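Local coordinates for T-cell surface protein tactile (Homo sapiens, PDB 6ARQ) that probably serves adhesion of activated T and NK cells late in the immune response and promotes NK cell-target adhesion by interacting with PVR on target cells, at residues Thr28-Val42 against Ser92-Glu106. The protein carries 1 engineered substitution. Residues are numbered along the deposited sequence; the frame is centred on the assembly and turned at random.
Sequences TQTVGFFVQMQWSKV and SVSGRYECMLVLYPE
W39 lays its indole across C99, whose CB sits over the face of the six-membered ring, 3.5 Å from its centroid: the pin of an immunoglobulin V-type domain, here the first one of the protein, in which strands 33-42 (C) and 95-104 (F) pair antiparallel. C99 also forms the disulfide to C26 of the facing sheet, so the broad tryptophan covers the bridge between the two layers, and C99 SG lies farther above the same ring.

Along the core face the apolar residues follow in step. Branched L101 serves two neighbours: CD2 packs against M37 CB at 3.8 Å, while CD1 meets T28 CG2 on the facing sheet; the flexible thioether of M37, bent at chi3, folds beside the same CD2. L103 lies side by side with F34, its CG 3.7 Å from F34 CD1, a branched chain filling the space beside a flat ring. At the other end K41 CG rests over one face of the Y97 ring, toward its rim, and CD and CE run on past the hydroxyl.

A classic beta bulge interrupts the pairing: V35 and Q36 both face V102, V35 N bonding V102 O at 2.8 Å and Q36 N reaching the same oxygen only weakly. The opposite face carries Q36, Q38, M100 and Y104 and meets a chain of another protein, to whose backbone the amides of Q36 and Q38 can bond weakly. There F33, with CG held between backbone N and carbonyl carbon (chi1 63°), swings its ring alongside Y104, and Y104 CB sits over the face of the F33 ring, toward its rim; the planes, only 15° apart, are slid past each other, and both aromatics also meet the other chain.

At the polar edges K41 extends NZ to a weak bond with S94 O, R96 pairs with E11, and Y97 OH donates to V93 O. Just before F33, E106 holds the loop at T30: its side chain, bent at chi2, brings OE2 within 2.7 Å of T30 OG1, which approaches on the syn side, 24° out of the carboxylate plane.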
ATOM      1  N   THR A  28     -34.896  28.965  -2.409  1.00 26.96           N
ATOM      2  CA  THR A  28     -34.950  27.782  -1.545  1.00 27.22           C
ATOM      3  C   THR A  28     -35.945  27.999  -0.386  1.00 31.65           C
ATOM      4  O   THR A  28     -36.339  29.132  -0.106  1.00 31.45           O
ATOM      5  CB  THR A  28     -33.534  27.400  -1.045  1.00 34.45           C
ATOM      6  OG1 THR A  28     -33.597  26.161  -0.335  1.00 35.73           O
ATOM      7  CG2 THR A  28     -32.881  28.480  -0.178  1.00 31.73           C
ATOM      8  N   GLN A  29     -36.348  26.899   0.269  1.00 28.85           N
ATOM      9  CA  GLN A  29     -37.273  26.889   1.399  1.00 29.82           C
ATOM     10  C   GLN A  29     -36.752  25.947   2.482  1.00 33.52           C
ATOM     11  O   GLN A  29     -36.242  24.867   2.169  1.00 33.26           O
ATOM     12  CB  GLN A  29     -38.678  26.469   0.938  1.00 33.19           C
ATOM     13  CG  GLN A  29     -39.800  27.320   1.520  1.00 48.57           C
ATOM     14  CD  GLN A  29     -40.671  26.603   2.527  1.00 69.53           C
ATOM     15  OE1 GLN A  29     -40.410  25.470   2.949  1.00 65.85           O
ATOM     16  NE2 GLN A  29     -41.732  27.265   2.946  1.00 63.02           N
ATOM     17  N   THR A  30     -36.864  26.362   3.750  1.00 29.94           N
ATOM     18  CA  THR A  30     -36.390  25.577   4.890  1.00 29.85           C
ATOM     19  C   THR A  30     -37.555  25.161   5.803  1.00 34.60           C
ATOM     20  O   THR A  30     -38.553  25.877   5.912  1.00 35.12           O
ATOM     21  CB  THR A  30     -35.295  26.351   5.666  1.00 37.16           C
ATOM     22  OG1 THR A  30     -34.749  25.521   6.691  1.00 38.28           O
ATOM     23  CG2 THR A  30     -35.787  27.666   6.271  1.00 36.08           C
ATOM     24  N   VAL A  31     -37.418  23.991   6.447  1.00 31.22           N
ATOM     25  CA  VAL A  31     -38.388  23.486   7.423  1.00 33.07           C
ATOM     26  C   VAL A  31     -38.045  24.174   8.756  1.00 35.99           C
ATOM     27  O   VAL A  31     -38.944  24.583   9.495  1.00 37.24           O
ATOM     28  CB  VAL A  31     -38.389  21.930   7.509  1.00 38.44           C
ATOM     29  CG1 VAL A  31     -39.287  21.422   8.636  1.00 40.98           C
ATOM     30  CG2 VAL A  31     -38.809  21.305   6.180  1.00 38.65           C
ATOM     31  N   GLY A  32     -36.743  24.347   8.996  1.00 30.03           N
ATOM     32  CA  GLY A  32     -36.197  24.989  10.184  1.00 29.25           C
ATOM     33  C   GLY A  32     -35.774  26.429   9.984  1.00 30.66           C
ATOM     34  O   GLY A  32     -36.597  27.340  10.120  1.00 30.70           O
ATOM     35  N   PHE A  33     -34.474  26.644   9.677  1.00 24.88           N
ATOM     36  CA  PHE A  33     -33.890  27.977   9.482  1.00 22.82           C
ATOM     37  C   PHE A  33     -32.703  27.962   8.507  1.00 23.92           C
ATOM     38  O   PHE A  33     -32.109  26.908   8.262  1.00 22.80           O
ATOM     39  CB  PHE A  33     -33.447  28.581  10.834  1.00 25.11           C
ATOM     40  CG  PHE A  33     -32.353  27.836  11.570  1.00 26.62           C
ATOM     41  CD1 PHE A  33     -32.661  26.794  12.436  1.00 31.27           C
ATOM     42  CD2 PHE A  33     -31.022  28.208  11.432  1.00 27.50           C
ATOM     43  CE1 PHE A  33     -31.651  26.108  13.119  1.00 32.46           C
ATOM     44  CE2 PHE A  33     -30.013  27.522  12.116  1.00 30.58           C
ATOM     45  CZ  PHE A  33     -30.334  26.480  12.958  1.00 30.20           C
ATOM     46  N   PHE A  34     -32.354  29.152   7.976  1.00 19.38           N
ATOM     47  CA  PHE A  34     -31.211  29.367   7.089  1.00 17.41           C
ATOM     48  C   PHE A  34     -29.983  29.659   7.943  1.00 20.09           C
ATOM     49  O   PHE A  34     -30.034  30.530   8.813  1.00 19.96           O
ATOM     50  CB  PHE A  34     -31.478  30.515   6.098  1.00 18.60           C
ATOM     51  CG  PHE A  34     -32.681  30.320   5.208  1.00 20.99           C
ATOM     52  CD1 PHE A  34     -32.631  29.453   4.121  1.00 24.00           C
ATOM     53  CD2 PHE A  34     -33.858  31.019   5.442  1.00 24.41           C
ATOM     54  CE1 PHE A  34     -33.747  29.270   3.300  1.00 25.58           C
ATOM     55  CE2 PHE A  34     -34.970  30.846   4.612  1.00 28.10           C
ATOM     56  CZ  PHE A  34     -34.911  29.961   3.556  1.00 25.80           C
ATOM     57  N   VAL A  35     -28.897  28.911   7.725  1.00 15.53           N
ATOM     58  CA  VAL A  35     -27.666  29.057   8.499  1.00 15.00           C
ATOM     59  C   VAL A  35     -26.814  30.198   7.915  1.00 17.75           C
ATOM     60  O   VAL A  35     -26.499  31.140   8.639  1.00 17.69           O
ATOM     61  CB  VAL A  35     -26.887  27.718   8.600  1.00 18.94           C
ATOM     62  CG1 VAL A  35     -25.541  27.898   9.291  1.00 18.78           C
ATOM     63  CG2 VAL A  35     -27.713  26.654   9.314  1.00 20.09           C
ATOM     64  N   GLN A  36     -26.446  30.111   6.624  1.00 13.49           N
ATOM     65  CA  GLN A  36     -25.617  31.099   5.923  1.00 12.67           C
ATOM     66  C   GLN A  36     -25.732  30.919   4.409  1.00 17.07           C
ATOM     67  O   GLN A  36     -26.106  29.840   3.946  1.00 16.82           O
ATOM     68  CB  GLN A  36     -24.142  30.950   6.355  1.00 14.02           C
ATOM     69  CG  GLN A  36     -23.314  32.220   6.233  1.00 21.84           C
ATOM     70  CD  GLN A  36     -21.856  31.954   6.484  1.00 33.80           C
ATOM     71  OE1 GLN A  36     -21.118  31.522   5.595  1.00 26.82           O
ATOM     72  NE2 GLN A  36     -21.406  32.228   7.696  1.00 27.97           N
ATOM     73  N   MET A  37     -25.400  31.966   3.640  1.00 14.13           N
ATOM     74  CA  MET A  37     -25.422  31.920   2.178  1.00 14.00           C
ATOM     75  C   MET A  37     -24.365  32.836   1.586  1.00 17.48           C
ATOM     76  O   MET A  37     -24.085  33.891   2.151  1.00 17.13           O
ATOM     77  CB  MET A  37     -26.805  32.230   1.592  1.00 16.72           C
ATOM     78  CG  MET A  37     -27.489  33.435   2.184  1.00 21.34           C
ATOM     79  SD  MET A  37     -29.258  33.348   1.855  1.00 26.90           S
ATOM     80  CE  MET A  37     -29.772  32.174   3.126  1.00 24.45           C
ATOM     81  N   GLN A  38     -23.767  32.422   0.455  1.00 13.83           N
ATOM     82  CA  GLN A  38     -22.707  33.194  -0.194  1.00 13.26           C
ATOM     83  C   GLN A  38     -22.777  33.149  -1.723  1.00 15.85           C
ATOM     84  O   GLN A  38     -23.357  32.230  -2.293  1.00 15.11           O
ATOM     85  CB  GLN A  38     -21.316  32.718   0.279  1.00 14.96           C
ATOM     86  CG  GLN A  38     -20.982  31.263  -0.057  1.00 25.23           C
ATOM     87  CD  GLN A  38     -19.728  30.793   0.627  1.00 41.29           C
ATOM     88  OE1 GLN A  38     -19.654  30.715   1.858  1.00 38.35           O
ATOM     89  NE2 GLN A  38     -18.732  30.423  -0.158  1.00 30.37           N
ATOM     90  N   TRP A  39     -22.175  34.166  -2.362  1.00 12.28           N
ATOM     91  CA  TRP A  39     -22.011  34.319  -3.807  1.00 12.19           C
ATOM     92  C   TRP A  39     -20.524  34.415  -4.104  1.00 16.78           C
ATOM     93  O   TRP A  39     -19.802  35.105  -3.377  1.00 16.61           O
ATOM     94  CB  TRP A  39     -22.754  35.562  -4.341  1.00 10.97           C
ATOM     95  CG  TRP A  39     -24.174  35.317  -4.761  1.00 11.70           C
ATOM     96  CD1 TRP A  39     -25.295  35.860  -4.206  1.00 14.58           C
ATOM     97  CD2 TRP A  39     -24.622  34.508  -5.859  1.00 11.61           C
ATOM     98  NE1 TRP A  39     -26.417  35.396  -4.853  1.00 14.07           N
ATOM     99  CE2 TRP A  39     -26.033  34.561  -5.871  1.00 15.48           C
ATOM    100  CE3 TRP A  39     -23.967  33.721  -6.823  1.00 13.08           C
ATOM    101  CZ2 TRP A  39     -26.800  33.876  -6.819  1.00 15.02           C
ATOM    102  CZ3 TRP A  39     -24.729  33.042  -7.763  1.00 14.70           C
ATOM    103  CH2 TRP A  39     -26.128  33.126  -7.756  1.00 15.33           C
ATOM    104  N   SER A  40     -20.054  33.711  -5.145  1.00 13.80           N
ATOM    105  CA  SER A  40     -18.639  33.724  -5.531  1.00 14.46           C
ATOM    106  C   SER A  40     -18.452  33.427  -7.015  1.00 18.79           C
ATOM    107  O   SER A  40     -19.264  32.717  -7.608  1.00 18.03           O
ATOM    108  CB  SER A  40     -17.840  32.719  -4.702  1.00 18.17           C
ATOM    109  OG  SER A  40     -18.389  31.415  -4.779  1.00 27.28           O
ATOM    110  N   LYS A  41     -17.382  33.979  -7.611  1.00 16.53           N
ATOM    111  CA  LYS A  41     -17.025  33.726  -9.006  1.00 17.38           C
ATOM    112  C   LYS A  41     -15.925  32.663  -9.021  1.00 23.35           C
ATOM    113  O   LYS A  41     -14.920  32.810  -8.319  1.00 23.67           O
ATOM    114  CB  LYS A  41     -16.588  35.015  -9.729  1.00 20.41           C
ATOM    115  CG  LYS A  41     -16.571  34.876 -11.250  1.00 31.37           C
ATOM    116  CD  LYS A  41     -16.045  36.121 -11.942  1.00 41.11           C
ATOM    117  CE  LYS A  41     -16.037  35.959 -13.443  1.00 49.33           C
ATOM    118  NZ  LYS A  41     -15.462  37.147 -14.125  1.00 56.52           N
ATOM    119  N   VAL A  42     -16.140  31.574  -9.778  1.00 21.00           N
ATOM    120  CA  VAL A  42     -15.176  30.475  -9.850  1.00 22.60           C
ATOM    121  C   VAL A  42     -14.495  30.434 -11.224  1.00 28.36           C
ATOM    122  O   VAL A  42     -15.158  30.360 -12.261  1.00 27.70           O
ATOM    123  CB  VAL A  42     -15.759  29.089  -9.448  1.00 26.53           C
ATOM    124  CG1 VAL A  42     -15.837  28.952  -7.934  1.00 25.70           C
ATOM    125  CG2 VAL A  42     -17.123  28.826 -10.083  1.00 25.65           C
ATOM    126  N   SER A  92     -15.811  41.143 -19.474  1.00 45.79           N
ATOM    127  CA  SER A  92     -15.036  40.853 -18.262  1.00 44.56           C
ATOM    128  C   SER A  92     -15.902  40.231 -17.150  1.00 45.05           C
ATOM    129  O   SER A  92     -15.371  39.532 -16.285  1.00 43.77           O
ATOM    130  CB  SER A  92     -14.360  42.120 -17.745  1.00 48.99           C
ATOM    131  OG  SER A  92     -15.295  43.164 -17.526  1.00 56.40           O
ATOM    132  N   VAL A  93     -17.226  40.481 -17.183  1.00 39.98           N
ATOM    133  CA  VAL A  93     -18.209  39.974 -16.214  1.00 37.35           C
ATOM    134  C   VAL A  93     -18.530  38.490 -16.510  1.00 39.33           C
ATOM    135  O   VAL A  93     -18.940  37.768 -15.601  1.00 37.33           O
ATOM    136  CB  VAL A  93     -19.503  40.846 -16.191  1.00 40.94           C
ATOM    137  CG1 VAL A  93     -20.334  40.580 -14.938  1.00 38.96           C
ATOM    138  CG2 VAL A  93     -19.175  42.332 -16.293  1.00 42.22           C
ATOM    139  N   SER A  94     -18.334  38.040 -17.770  1.00 36.43           N
ATOM    140  CA  SER A  94     -18.589  36.662 -18.207  1.00 35.68           C
ATOM    141  C   SER A  94     -17.772  35.655 -17.383  1.00 38.31           C
ATOM    142  O   SER A  94     -16.579  35.863 -17.154  1.00 38.87           O
ATOM    143  CB  SER A  94     -18.276  36.505 -19.694  1.00 40.75           C
ATOM    144  OG  SER A  94     -18.534  35.190 -20.158  1.00 48.95           O
ATOM    145  N   GLY A  95     -18.443  34.603 -16.922  1.00 32.99           N
ATOM    146  CA  GLY A  95     -17.835  33.548 -16.120  1.00 32.20           C
ATOM    147  C   GLY A  95     -18.819  32.748 -15.292  1.00 33.84           C
ATOM    148  O   GLY A  95     -20.032  32.975 -15.363  1.00 32.70           O
ATOM    149  N   ARG A  96     -18.292  31.801 -14.496  1.00 29.56           N
ATOM    150  CA  ARG A  96     -19.083  30.937 -13.624  1.00 27.97           C
ATOM    151  C   ARG A  96     -19.276  31.577 -12.250  1.00 29.24           C
ATOM    152  O   ARG A  96     -18.301  31.958 -11.603  1.00 28.99           O
ATOM    153  CB  ARG A  96     -18.420  29.559 -13.480  1.00 29.66           C
ATOM    154  CG  ARG A  96     -18.805  28.558 -14.563  1.00 42.80           C
ATOM    155  CD  ARG A  96     -17.792  27.429 -14.689  1.00 55.99           C
ATOM    156  NE  ARG A  96     -17.680  26.629 -13.465  1.00 65.93           N
ATOM    157  CZ  ARG A  96     -18.277  25.457 -13.270  1.00 81.54           C
ATOM    158  NH1 ARG A  96     -19.036  24.923 -14.221  1.00 69.35           N
ATOM    159  NH2 ARG A  96     -18.114  24.805 -12.127  1.00 69.07           N
ATOM    160  N   TYR A  97     -20.541  31.699 -11.819  1.00 23.84           N
ATOM    161  CA  TYR A  97     -20.945  32.259 -10.531  1.00 22.14           C
ATOM    162  C   TYR A  97     -21.666  31.190  -9.724  1.00 26.30           C
ATOM    163  O   TYR A  97     -22.684  30.662 -10.175  1.00 25.95           O
ATOM    164  CB  TYR A  97     -21.839  33.498 -10.722  1.00 22.25           C
ATOM    165  CG  TYR A  97     -21.118  34.691 -11.308  1.00 23.78           C
ATOM    166  CD1 TYR A  97     -20.480  35.616 -10.489  1.00 25.57           C
ATOM    167  CD2 TYR A  97     -21.097  34.911 -12.682  1.00 25.14           C
ATOM    168  CE1 TYR A  97     -19.819  36.721 -11.022  1.00 26.92           C
ATOM    169  CE2 TYR A  97     -20.440  36.013 -13.228  1.00 26.68           C
ATOM    170  CZ  TYR A  97     -19.804  36.917 -12.394  1.00 32.97           C
ATOM    171  OH  TYR A  97     -19.154  38.005 -12.918  1.00 33.78           O
ATOM    172  N   GLU A  98     -21.128  30.851  -8.546  1.00 23.19           N
ATOM    173  CA  GLU A  98     -21.695  29.822  -7.681  1.00 22.99           C
ATOM    174  C   GLU A  98     -22.308  30.418  -6.422  1.00 27.10           C
ATOM    175  O   GLU A  98     -21.729  31.326  -5.820  1.00 26.64           O
ATOM    176  CB  GLU A  98     -20.609  28.797  -7.295  1.00 25.07           C
ATOM    177  CG  GLU A  98     -21.146  27.532  -6.644  1.00 35.36           C
ATOM    178  CD  GLU A  98     -20.170  26.787  -5.757  1.00 57.86           C
ATOM    179  OE1 GLU A  98     -20.430  26.702  -4.534  1.00 55.46           O
ATOM    180  OE2 GLU A  98     -19.158  26.269  -6.281  1.00 54.46           O
ATOM    181  N   CYS A  99     -23.475  29.885  -6.020  1.00 24.23           N
ATOM    182  CA  CYS A  99     -24.148  30.256  -4.780  1.00 23.80           C
ATOM    183  C   CYS A  99     -24.192  29.029  -3.875  1.00 26.89           C
ATOM    184  O   CYS A  99     -24.387  27.907  -4.352  1.00 27.04           O
ATOM    185  CB  CYS A  99     -25.536  30.857  -5.016  1.00 24.42           C
ATOM    186  SG  CYS A  99     -26.886  29.652  -5.143  1.00 29.23           S
ATOM    187  N   MET A 100     -23.933  29.236  -2.586  1.00 22.76           N
ATOM    188  CA  MET A 100     -23.944  28.166  -1.600  1.00 22.76           C
ATOM    189  C   MET A 100     -24.930  28.523  -0.504  1.00 25.16           C
ATOM    190  O   MET A 100     -24.794  29.570   0.129  1.00 24.23           O
ATOM    191  CB  MET A 100     -22.538  27.925  -1.038  1.00 25.67           C
ATOM    192  CG  MET A 100     -22.381  26.571  -0.403  1.00 30.61           C
ATOM    193  SD  MET A 100     -20.738  26.309   0.295  1.00 36.22           S
ATOM    194  CE  MET A 100     -19.787  25.976  -1.201  1.00 33.42           C
ATOM    195  N   LEU A 101     -25.944  27.675  -0.314  1.00 21.25           N
ATOM    196  CA  LEU A 101     -26.979  27.893   0.688  1.00 20.79           C
ATOM    197  C   LEU A 101     -26.892  26.830   1.776  1.00 24.21           C
ATOM    198  O   LEU A 101     -27.077  25.643   1.499  1.00 24.44           O
ATOM    199  CB  LEU A 101     -28.377  27.893   0.038  1.00 21.05           C
ATOM    200  CG  LEU A 101     -28.678  29.019  -0.945  1.00 25.18           C
ATOM    201  CD1 LEU A 101     -29.540  28.522  -2.077  1.00 25.96           C
ATOM    202  CD2 LEU A 101     -29.350  30.187  -0.257  1.00 27.68           C
ATOM    203  N   VAL A 102     -26.580  27.255   3.008  1.00 19.94           N
ATOM    204  CA  VAL A 102     -26.491  26.358   4.162  1.00 20.32           C
ATOM    205  C   VAL A 102     -27.814  26.479   4.923  1.00 24.39           C
ATOM    206  O   VAL A 102     -28.165  27.559   5.398  1.00 23.67           O
ATOM    207  CB  VAL A 102     -25.247  26.600   5.063  1.00 23.94           C
ATOM    208  CG1 VAL A 102     -25.121  25.509   6.121  1.00 24.88           C
ATOM    209  CG2 VAL A 102     -23.967  26.680   4.233  1.00 23.24           C
ATOM    210  N   LEU A 103     -28.563  25.373   4.974  1.00 21.66           N
ATOM    211  CA  LEU A 103     -29.878  25.264   5.603  1.00 22.38           C
ATOM    212  C   LEU A 103     -29.865  24.236   6.725  1.00 27.19           C
ATOM    213  O   LEU A 103     -29.105  23.267   6.659  1.00 27.34           O
ATOM    214  CB  LEU A 103     -30.909  24.839   4.539  1.00 22.97           C
ATOM    215  CG  LEU A 103     -31.595  25.928   3.702  1.00 27.26           C
ATOM    216  CD1 LEU A 103     -30.678  26.476   2.617  1.00 26.03           C
ATOM    217  CD2 LEU A 103     -32.830  25.375   3.025  1.00 30.96           C
ATOM    218  N   TYR A 104     -30.721  24.426   7.741  1.00 24.29           N
ATOM    219  CA  TYR A 104     -30.836  23.470   8.838  1.00 25.66           C
ATOM    220  C   TYR A 104     -32.281  22.967   8.950  1.00 30.21           C
ATOM    221  O   TYR A 104     -33.198  23.780   9.090  1.00 29.69           O
ATOM    222  CB  TYR A 104     -30.349  24.053  10.176  1.00 27.36           C
ATOM    223  CG  TYR A 104     -29.871  22.985  11.138  1.00 30.72           C
ATOM    224  CD1 TYR A 104     -30.763  22.327  11.981  1.00 34.66           C
ATOM    225  CD2 TYR A 104     -28.532  22.609  11.183  1.00 31.11           C
ATOM    226  CE1 TYR A 104     -30.334  21.317  12.842  1.00 37.12           C
ATOM    227  CE2 TYR A 104     -28.088  21.611  12.050  1.00 33.55           C
ATOM    228  CZ  TYR A 104     -28.994  20.967  12.878  1.00 42.95           C
ATOM    229  OH  TYR A 104     -28.558  19.982  13.731  1.00 45.86           O
ATOM    230  N   PRO A 105     -32.521  21.640   8.847  1.00 27.97           N
ATOM    231  CA  PRO A 105     -31.554  20.540   8.706  1.00 28.06           C
ATOM    232  C   PRO A 105     -31.427  19.998   7.269  1.00 31.43           C
ATOM    233  O   PRO A 105     -31.063  18.832   7.093  1.00 32.24           O
ATOM    234  CB  PRO A 105     -32.155  19.485   9.640  1.00 32.35           C
ATOM    235  CG  PRO A 105     -33.674  19.685   9.496  1.00 37.79           C
ATOM    236  CD  PRO A 105     -33.890  21.102   8.980  1.00 31.45           C
ATOM    237  N   GLU A 106     -31.720  20.834   6.250  1.00 26.50           N
ATOM    238  CA  GLU A 106     -31.685  20.443   4.830  1.00 25.82           C
ATOM    239  C   GLU A 106     -30.257  20.260   4.291  1.00 27.72           C
ATOM    240  O   GLU A 106     -30.065  19.525   3.319  1.00 27.50           O
ATOM    241  CB  GLU A 106     -32.438  21.459   3.955  1.00 26.22           C
ATOM    242  CG  GLU A 106     -33.953  21.384   4.064  1.00 37.50           C
ATOM    243  CD  GLU A 106     -34.553  21.972   5.328  1.00 57.84           C
ATOM    244  OE1 GLU A 106     -35.422  21.306   5.932  1.00 56.38           O
ATOM    245  OE2 GLU A 106     -34.129  23.078   5.735  1.00 47.45           O
TER